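Local coordinates for Spermidine/putrescine ABC transporter, periplasmic binding protein (Treponema pallidum, PDB 2V84), which probably serves as a polyamine receptor, binding spermidine and putrescine as the periplasmic component of an ABC transporter, at residues A[245-257]-A[311-323]. Sequence-based numbering, arbitrary orientation.
Sequences FFIPQDVASPVYV and YYSEHDLERGTLK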
# COMPACT_ATOMS: atom_id res chain seq x y z
N PHE A 245 -1.98 14.26 -9.37
CA PHE A 245 -1.74 13.35 -8.28
C PHE A 245 -0.27 13.50 -7.96
O PHE A 245 0.56 13.49 -8.87
CB PHE A 245 -2.03 11.88 -8.68
CG PHE A 245 -1.65 10.92 -7.61
CD1 PHE A 245 -2.54 10.61 -6.59
CD2 PHE A 245 -0.36 10.40 -7.57
CE1 PHE A 245 -2.14 9.79 -5.56
CE2 PHE A 245 0.03 9.57 -6.55
CZ PHE A 245 -0.86 9.27 -5.54
N PHE A 246 0.04 13.64 -6.67
CA PHE A 246 1.42 13.72 -6.20
C PHE A 246 1.56 13.10 -4.84
O PHE A 246 0.63 13.12 -4.04
CB PHE A 246 1.92 15.19 -6.13
CG PHE A 246 0.98 16.11 -5.41
CD1 PHE A 246 -0.07 16.72 -6.08
CD2 PHE A 246 1.16 16.39 -4.06
CE1 PHE A 246 -0.96 17.57 -5.41
CE2 PHE A 246 0.29 17.23 -3.39
CZ PHE A 246 -0.78 17.82 -4.06
N ILE A 247 2.74 12.56 -4.57
CA ILE A 247 3.12 12.19 -3.21
C ILE A 247 4.01 13.35 -2.77
O ILE A 247 5.00 13.64 -3.43
CB ILE A 247 3.92 10.86 -3.22
CG1 ILE A 247 3.07 9.73 -3.83
CG2 ILE A 247 4.44 10.53 -1.80
CD1 ILE A 247 3.87 8.70 -4.63
N PRO A 248 3.65 14.05 -1.66
CA PRO A 248 4.42 15.21 -1.23
C PRO A 248 5.91 14.89 -1.06
O PRO A 248 6.26 13.89 -0.42
CB PRO A 248 3.77 15.56 0.11
CG PRO A 248 2.34 15.14 -0.09
CD PRO A 248 2.46 13.83 -0.81
N GLN A 249 6.76 15.72 -1.66
CA GLN A 249 8.20 15.45 -1.77
C GLN A 249 9.05 16.28 -0.81
O GLN A 249 10.26 16.03 -0.69
CB GLN A 249 8.67 15.67 -3.22
CG GLN A 249 8.03 14.74 -4.26
CD GLN A 249 8.44 13.28 -4.13
OE1 GLN A 249 9.62 12.95 -4.19
NE2 GLN A 249 7.47 12.41 -3.95
N ASP A 250 8.43 17.24 -0.12
CA ASP A 250 9.17 18.13 0.79
C ASP A 250 9.33 17.55 2.20
O ASP A 250 9.98 18.14 3.05
CB ASP A 250 8.57 19.55 0.80
CG ASP A 250 7.21 19.62 1.49
OD1 ASP A 250 6.35 18.71 1.29
OD2 ASP A 250 6.99 20.61 2.23
N VAL A 251 8.74 16.37 2.41
CA VAL A 251 8.77 15.65 3.69
C VAL A 251 8.93 14.15 3.42
O VAL A 251 8.79 13.72 2.28
CB VAL A 251 7.48 15.89 4.53
CG1 VAL A 251 7.36 17.36 4.94
CG2 VAL A 251 6.25 15.43 3.79
N ALA A 252 9.20 13.37 4.46
CA ALA A 252 9.33 11.92 4.33
C ALA A 252 7.97 11.25 4.46
O ALA A 252 7.66 10.64 5.47
CB ALA A 252 10.33 11.36 5.35
N SER A 253 7.14 11.40 3.43
CA SER A 253 5.78 10.87 3.43
C SER A 253 5.76 9.35 3.61
O SER A 253 6.68 8.67 3.14
CB SER A 253 5.08 11.21 2.12
OG SER A 253 5.16 12.59 1.86
N PRO A 254 4.70 8.82 4.25
CA PRO A 254 4.61 7.37 4.42
C PRO A 254 4.56 6.59 3.11
O PRO A 254 3.81 6.92 2.17
CB PRO A 254 3.31 7.16 5.21
CG PRO A 254 2.73 8.49 5.48
CD PRO A 254 3.55 9.55 4.81
N VAL A 255 5.35 5.51 3.08
CA VAL A 255 5.48 4.61 1.95
C VAL A 255 5.10 3.19 2.45
O VAL A 255 5.26 2.89 3.62
CB VAL A 255 6.94 4.68 1.37
CG1 VAL A 255 7.19 3.66 0.28
CG2 VAL A 255 7.22 6.08 0.81
N TYR A 256 4.55 2.34 1.59
CA TYR A 256 4.22 0.96 1.99
C TYR A 256 4.97 -0.06 1.15
O TYR A 256 5.31 0.21 0.01
CB TYR A 256 2.70 0.68 1.95
CG TYR A 256 2.12 0.68 0.56
CD1 TYR A 256 2.27 -0.43 -0.30
CD2 TYR A 256 1.45 1.79 0.08
CE1 TYR A 256 1.78 -0.42 -1.60
CE2 TYR A 256 0.93 1.80 -1.20
CZ TYR A 256 1.09 0.71 -2.03
OH TYR A 256 0.59 0.76 -3.32
N VAL A 257 5.26 -1.22 1.73
CA VAL A 257 5.69 -2.38 0.94
C VAL A 257 4.80 -3.58 1.30
O VAL A 257 4.65 -3.91 2.47
CB VAL A 257 7.20 -2.73 1.10
CG1 VAL A 257 7.57 -2.88 2.58
CG2 VAL A 257 7.53 -3.98 0.27
N TYR A 311 1.55 6.33 -13.13
CA TYR A 311 0.90 7.51 -12.55
C TYR A 311 1.81 8.30 -11.63
O TYR A 311 1.58 9.46 -11.37
CB TYR A 311 -0.38 7.12 -11.81
CG TYR A 311 -1.47 6.64 -12.74
CD1 TYR A 311 -1.74 7.32 -13.91
CD2 TYR A 311 -2.23 5.50 -12.44
CE1 TYR A 311 -2.72 6.90 -14.78
CE2 TYR A 311 -3.23 5.06 -13.32
CZ TYR A 311 -3.47 5.78 -14.48
OH TYR A 311 -4.45 5.39 -15.36
N TYR A 312 2.83 7.63 -11.12
CA TYR A 312 3.93 8.28 -10.43
C TYR A 312 5.21 7.51 -10.76
O TYR A 312 5.13 6.36 -11.23
CB TYR A 312 3.66 8.36 -8.93
CG TYR A 312 3.27 7.06 -8.25
CD1 TYR A 312 4.24 6.23 -7.69
CD2 TYR A 312 1.93 6.69 -8.12
CE1 TYR A 312 3.88 5.03 -7.04
CE2 TYR A 312 1.56 5.49 -7.45
CZ TYR A 312 2.54 4.67 -6.92
OH TYR A 312 2.22 3.49 -6.25
N SER A 313 6.37 8.13 -10.58
CA SER A 313 7.64 7.45 -10.87
C SER A 313 8.17 6.79 -9.61
O SER A 313 7.69 7.08 -8.52
CB SER A 313 8.69 8.37 -11.50
OG SER A 313 9.38 9.11 -10.52
N GLU A 314 9.15 5.90 -9.77
CA GLU A 314 9.74 5.18 -8.65
C GLU A 314 10.60 6.12 -7.82
O GLU A 314 10.85 5.88 -6.65
CB GLU A 314 10.57 3.96 -9.13
CG GLU A 314 11.73 4.31 -10.05
CD GLU A 314 12.95 3.42 -9.86
OE1 GLU A 314 12.95 2.56 -8.94
OE2 GLU A 314 13.93 3.59 -10.63
N HIS A 315 11.04 7.20 -8.47
CA HIS A 315 11.86 8.21 -7.81
C HIS A 315 11.03 9.03 -6.81
O HIS A 315 11.59 9.69 -5.94
CB HIS A 315 12.51 9.12 -8.84
CG HIS A 315 13.31 8.39 -9.87
ND1 HIS A 315 14.52 7.78 -9.58
CD2 HIS A 315 13.08 8.14 -11.18
CE1 HIS A 315 14.99 7.21 -10.67
NE2 HIS A 315 14.14 7.41 -11.66
N ASP A 316 9.71 8.99 -6.96
CA ASP A 316 8.78 9.66 -6.03
C ASP A 316 8.69 8.96 -4.69
O ASP A 316 8.09 9.49 -3.75
CB ASP A 316 7.37 9.74 -6.64
CG ASP A 316 7.29 10.71 -7.80
OD1 ASP A 316 8.16 11.59 -7.90
OD2 ASP A 316 6.35 10.58 -8.62
N LEU A 317 9.27 7.77 -4.59
CA LEU A 317 9.22 6.99 -3.37
C LEU A 317 10.52 7.01 -2.57
O LEU A 317 10.61 6.42 -1.49
CB LEU A 317 8.79 5.56 -3.70
CG LEU A 317 7.35 5.65 -4.22
CD1 LEU A 317 7.13 4.78 -5.40
CD2 LEU A 317 6.38 5.35 -3.10
N GLU A 318 11.52 7.70 -3.09
CA GLU A 318 12.86 7.69 -2.51
C GLU A 318 12.93 8.43 -1.17
O GLU A 318 13.47 7.91 -0.19
CB GLU A 318 13.86 8.25 -3.53
CG GLU A 318 14.00 7.36 -4.77
CD GLU A 318 14.98 7.88 -5.80
OE1 GLU A 318 15.68 8.89 -5.52
OE2 GLU A 318 15.06 7.26 -6.89
N ARG A 319 12.35 9.63 -1.14
CA ARG A 319 12.40 10.52 0.04
C ARG A 319 11.49 10.07 1.18
O ARG A 319 11.65 10.51 2.32
CB ARG A 319 11.99 11.93 -0.37
CG ARG A 319 12.96 12.60 -1.30
CD ARG A 319 12.51 13.99 -1.64
NE ARG A 319 13.60 14.74 -2.26
CZ ARG A 319 13.64 16.06 -2.35
NH1 ARG A 319 12.64 16.81 -1.87
NH2 ARG A 319 14.68 16.65 -2.93
N GLY A 320 10.52 9.22 0.85
CA GLY A 320 9.50 8.78 1.79
C GLY A 320 10.00 7.77 2.79
O GLY A 320 11.09 7.23 2.63
N THR A 321 9.19 7.50 3.81
CA THR A 321 9.55 6.58 4.88
C THR A 321 8.64 5.38 4.88
O THR A 321 7.43 5.52 4.95
CB THR A 321 9.53 7.26 6.29
OG1 THR A 321 10.52 8.29 6.34
CG2 THR A 321 9.87 6.26 7.43
N LEU A 322 9.24 4.19 4.80
CA LEU A 322 8.51 2.93 4.83
C LEU A 322 7.81 2.75 6.18
O LEU A 322 8.45 2.86 7.21
CB LEU A 322 9.49 1.76 4.58
CG LEU A 322 8.86 0.38 4.37
CD1 LEU A 322 8.15 0.37 3.02
CD2 LEU A 322 9.88 -0.76 4.47
N LYS A 323 6.50 2.48 6.16
CA LYS A 323 5.76 2.24 7.39
C LYS A 323 6.18 0.90 7.98
O LYS A 323 6.24 -0.13 7.27
CB LYS A 323 4.25 2.22 7.12
CG LYS A 323 3.66 3.58 6.75
CD LYS A 323 2.18 3.41 6.38
CE LYS A 323 2.02 2.64 5.08
NZ LYS A 323 0.57 2.41 4.74
O HOH W 1 2.39 11.61 -9.74
O HOH W 2 11.28 10.63 -3.48
O HOH W 3 -0.28 3.32 -5.41
O HOH W 4 4.82 -1.14 4.79
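Thr321 and Lys323 join Ser253 and Val255 by three backbone bonds, a short parallel pairing that the side chains of Gln249 and Arg319 extend on the Ser253 side. Thr321 N donates to Ser253 O (2.8 Å), Val255 N to Thr321 O and Lys323 N to Val255 O, the alternation expected of parallel strands.

Where the backbones part, Gln249 takes over. Bent at chi2 (-68°), its chain turns the amide back toward two carbonyls. Gln249 NE2 donates to Ile247 O and, almost straight (178°), to a lone pair of Asp316 O. With OE1 accepting from a water that also bonds His315 O and Arg319 N, the amide's rotation is probably well fixed. The extended Arg319 brings NH1 to Gln249 O (2.8 Å), with the acceptor in the guanidinium plane.

Apolar contacts line the interior. Ile247 CD1 sits over one face of the Tyr312 ring, a CH-pi contact 4.2 Å from the centroid, and Val255 CG1 meets Leu317 CD2 at 3.9 Å. Leu322 CD1 presses tightly on Val257 CG1 (3.3 Å).

The pairing adds strand 321-322 to the solute-binding protein's mixed sheet, beside strand 254-260, which strand 125-137 flanks antiparallel. Lys323 NZ forms salt bridges with a bound MES buffer molecule and Glu168 of helix 166-176, predicted to bind spermidine; helix 228-234 packs against Phe245 and Tyr312.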